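Local coordinates for protein positive phenol-degradative gene regulator (Ralstonia sp. E2, PDB 5FRY) that senses phenolic compounds through this N-terminal domain, which binds a dimethylphenol and zinc, and as a whole probably activates transcription of phenol-degradation genes, at residues S133-V138 / W152-Y157. Sequence-based numbering, arbitrary orientation.
Sequences SFEGDV and WMQIGY
Trp152 opens helix 152-166 against the carboxylate of Glu135: its CB lies 3.6 Å from Glu135 OE2, while its indole turns off to form a cation-pi contact with Arg51 and hydrogen-bonds through NE1 to Pro149 O. At Met153 the evidence for a helix N-terminus held by a carboxylate is direct. Its backbone N donates to Glu135 OE2 at 2.9 Å, nearly straight at 170°. The next amide, Gln154 N, donates to Glu135 OE1 at 3.0 Å. Both oxygens use syn lone pairs, so the carboxylate grips two successive first-turn amides like a fork and its rotation is fixed. Glu135 gets there because CG stands anti to its backbone N (chi1 -166°) and the chain runs on extended. Helix 152-166 presents its positive end to this group, and Arg51 forms a salt bridge with OE2; both would probably favour the charged form. Farther along Met153, CE meets the edge of the Phe134 ring, 4.0 Å from CZ. Gln154 returns the grip: its extended side chain brings OE1 to Glu135 N (3.2 Å), with the donor tilted 29° from the carbonyl plane, and its amide passes Ser133 CB, 3.2 Å from NE2. Thus each helix start is held by a side chain of the other, and Ser133 N-caps its own helix through a weak bond from Gly136 N to OG. The segment axes run nearly antiparallel, with a closest approach of 9.5 Å. This buried pair within the V4R region lies close to both sites: the side chain of Ser133 is about 4 Å from the zinc ion, and Tyr157 lines the phenol pocket; helices 44-58 and 60-84 pack against Met153, and strand 123-131 meets Gln154 through Trp130.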
ATOM      1  N   SER A 133     -15.475  -1.287   3.371  1.00 39.24           N
ATOM      2  CA  SER A 133     -14.495  -1.131   2.312  1.00 39.94           C
ATOM      3  C   SER A 133     -13.591   0.033   2.703  1.00 38.08           C
ATOM      4  O   SER A 133     -14.069   1.091   3.107  1.00 37.61           O
ATOM      5  CB  SER A 133     -15.161  -0.896   0.958  1.00 44.60           C
ATOM      6  OG  SER A 133     -15.486   0.464   0.784  1.00 44.36           O
ATOM      7  N   PHE A 134     -12.282  -0.172   2.623  1.00 31.27           N
ATOM      8  CA  PHE A 134     -11.370   0.876   3.064  1.00 32.37           C
ATOM      9  C   PHE A 134     -11.386   2.019   2.064  1.00 28.17           C
ATOM     10  O   PHE A 134     -11.237   3.185   2.411  1.00 32.83           O
ATOM     11  CB  PHE A 134      -9.950   0.343   3.205  1.00 32.50           C
ATOM     12  CG  PHE A 134      -9.131   0.512   1.966  1.00 33.53           C
ATOM     13  CD1 PHE A 134      -9.235  -0.397   0.927  1.00 32.79           C
ATOM     14  CD2 PHE A 134      -8.301   1.610   1.811  1.00 31.51           C
ATOM     15  CE1 PHE A 134      -8.504  -0.237  -0.229  1.00 30.52           C
ATOM     16  CE2 PHE A 134      -7.565   1.783   0.645  1.00 34.89           C
ATOM     17  CZ  PHE A 134      -7.667   0.864  -0.372  1.00 34.84           C
ATOM     18  N   GLU A 135     -11.571   1.683   0.795  1.00 33.13           N
ATOM     19  CA  GLU A 135     -11.346   2.645  -0.266  1.00 28.23           C
ATOM     20  C   GLU A 135     -12.468   3.686  -0.285  1.00 36.23           C
ATOM     21  O   GLU A 135     -12.220   4.895  -0.492  1.00 33.39           O
ATOM     22  CB  GLU A 135     -11.232   1.922  -1.609  1.00 29.82           C
ATOM     23  CG  GLU A 135     -10.669   2.788  -2.694  1.00 29.00           C
ATOM     24  CD  GLU A 135     -10.407   1.985  -3.940  1.00 26.94           C
ATOM     25  OE1 GLU A 135     -10.819   0.816  -3.950  1.00 29.50           O
ATOM     26  OE2 GLU A 135      -9.821   2.541  -4.894  1.00 30.59           O
ATOM     27  N   GLY A 136     -13.687   3.225  -0.021  1.00 30.79           N
ATOM     28  CA  GLY A 136     -14.838   4.113   0.042  1.00 30.90           C
ATOM     29  C   GLY A 136     -14.727   5.014   1.266  1.00 36.90           C
ATOM     30  O   GLY A 136     -15.015   6.206   1.206  1.00 40.52           O
ATOM     31  N   ASP A 137     -14.289   4.429   2.375  1.00 38.80           N
ATOM     32  CA  ASP A 137     -13.955   5.167   3.595  1.00 38.00           C
ATOM     33  C   ASP A 137     -12.952   6.291   3.350  1.00 44.13           C
ATOM     34  O   ASP A 137     -13.153   7.407   3.818  1.00 44.11           O
ATOM     35  CB  ASP A 137     -13.386   4.219   4.654  1.00 40.80           C
ATOM     36  CG  ASP A 137     -14.457   3.528   5.463  1.00 44.94           C
ATOM     37  OD1 ASP A 137     -15.597   3.407   4.967  1.00 55.50           O
ATOM     38  OD2 ASP A 137     -14.162   3.095   6.597  1.00 45.67           O
ATOM     39  N   VAL A 138     -11.864   5.996   2.634  1.00 40.73           N
ATOM     40  CA  VAL A 138     -10.802   6.980   2.435  1.00 44.15           C
ATOM     41  C   VAL A 138     -11.226   8.066   1.464  1.00 44.52           C
ATOM     42  O   VAL A 138     -10.936   9.247   1.680  1.00 45.16           O
ATOM     43  CB  VAL A 138      -9.491   6.347   1.917  1.00 41.83           C
ATOM     44  CG1 VAL A 138      -8.402   7.418   1.847  1.00 45.28           C
ATOM     45  CG2 VAL A 138      -9.051   5.210   2.820  1.00 43.09           C
ATOM     46  N   TRP A 152     -12.365   1.804  -6.572  1.00 32.11           N
ATOM     47  CA  TRP A 152     -11.646   1.499  -7.798  1.00 27.53           C
ATOM     48  C   TRP A 152     -10.636   0.340  -7.744  1.00 31.69           C
ATOM     49  O   TRP A 152     -10.693  -0.571  -8.590  1.00 30.18           O
ATOM     50  CB  TRP A 152     -10.915   2.762  -8.282  1.00 32.28           C
ATOM     51  CG  TRP A 152     -11.820   3.959  -8.398  1.00 41.50           C
ATOM     52  CD1 TRP A 152     -13.171   3.951  -8.634  1.00 38.71           C
ATOM     53  CD2 TRP A 152     -11.444   5.337  -8.262  1.00 37.26           C
ATOM     54  NE1 TRP A 152     -13.651   5.240  -8.668  1.00 41.51           N
ATOM     55  CE2 TRP A 152     -12.614   6.107  -8.438  1.00 41.01           C
ATOM     56  CE3 TRP A 152     -10.234   5.993  -8.011  1.00 40.88           C
ATOM     57  CZ2 TRP A 152     -12.602   7.503  -8.371  1.00 36.91           C
ATOM     58  CZ3 TRP A 152     -10.228   7.379  -7.944  1.00 40.55           C
ATOM     59  CH2 TRP A 152     -11.401   8.116  -8.126  1.00 42.67           C
ATOM     60  N   MET A 153      -9.698   0.397  -6.796  1.00 28.73           N
ATOM     61  CA  MET A 153      -8.717  -0.669  -6.590  1.00 27.11           C
ATOM     62  C   MET A 153      -9.387  -1.935  -6.118  1.00 26.68           C
ATOM     63  O   MET A 153      -8.912  -3.028  -6.447  1.00 28.06           O
ATOM     64  CB  MET A 153      -7.647  -0.256  -5.572  1.00 26.13           C
ATOM     65  CG  MET A 153      -6.375  -1.103  -5.557  1.00 24.20           C
ATOM     66  SD  MET A 153      -5.316  -0.564  -4.170  1.00 37.75           S
ATOM     67  CE  MET A 153      -5.885   1.086  -3.977  1.00 25.29           C
ATOM     68  N   GLN A 154     -10.457  -1.812  -5.326  1.00 25.48           N
ATOM     69  CA  GLN A 154     -11.165  -2.999  -4.872  1.00 27.55           C
ATOM     70  C   GLN A 154     -11.804  -3.700  -6.050  1.00 26.87           C
ATOM     71  O   GLN A 154     -11.782  -4.925  -6.127  1.00 30.41           O
ATOM     72  CB  GLN A 154     -12.224  -2.659  -3.844  1.00 29.03           C
ATOM     73  CG  GLN A 154     -11.597  -2.326  -2.488  1.00 24.51           C
ATOM     74  CD  GLN A 154     -12.589  -1.792  -1.506  1.00 32.61           C
ATOM     75  OE1 GLN A 154     -12.209  -1.117  -0.548  1.00 28.84           O
ATOM     76  NE2 GLN A 154     -13.873  -2.111  -1.710  1.00 36.23           N
ATOM     77  N   ILE A 155     -12.383  -2.914  -6.950  1.00 23.67           N
ATOM     78  CA  ILE A 155     -12.991  -3.464  -8.183  1.00 27.94           C
ATOM     79  C   ILE A 155     -11.962  -4.082  -9.128  1.00 31.53           C
ATOM     80  O   ILE A 155     -12.155  -5.193  -9.629  1.00 32.19           O
ATOM     81  CB  ILE A 155     -13.769  -2.376  -8.957  1.00 30.10           C
ATOM     82  CG1 ILE A 155     -15.104  -2.097  -8.270  1.00 34.52           C
ATOM     83  CG2 ILE A 155     -13.960  -2.794 -10.413  1.00 29.09           C
ATOM     84  CD1 ILE A 155     -16.044  -3.283  -8.283  1.00 32.21           C
ATOM     85  N   GLY A 156     -10.872  -3.354  -9.381  1.00 31.42           N
ATOM     86  CA  GLY A 156      -9.792  -3.863 -10.206  1.00 28.00           C
ATOM     87  C   GLY A 156      -9.341  -5.232  -9.731  1.00 29.56           C
ATOM     88  O   GLY A 156      -9.082  -6.154 -10.531  1.00 27.90           O
ATOM     89  N   TYR A 157      -9.278  -5.364  -8.420  1.00 26.66           N
ATOM     90  CA  TYR A 157      -8.839  -6.587  -7.774  1.00 28.30           C
ATOM     91  C   TYR A 157      -9.787  -7.740  -8.094  1.00 29.21           C
ATOM     92  O   TYR A 157      -9.326  -8.825  -8.504  1.00 27.51           O
ATOM     93  CB  TYR A 157      -8.711  -6.372  -6.271  1.00 26.43           C
ATOM     94  CG  TYR A 157      -8.285  -7.615  -5.524  1.00 25.24           C
ATOM     95  CD1 TYR A 157      -9.177  -8.685  -5.347  1.00 28.15           C
ATOM     96  CD2 TYR A 157      -6.987  -7.744  -5.034  1.00 27.22           C
ATOM     97  CE1 TYR A 157      -8.796  -9.831  -4.688  1.00 26.39           C
ATOM     98  CE2 TYR A 157      -6.598  -8.887  -4.357  1.00 21.92           C
ATOM     99  CZ  TYR A 157      -7.515  -9.920  -4.180  1.00 31.02           C
ATOM    100  OH  TYR A 157      -7.162 -11.065  -3.498  1.00 28.69           O
TER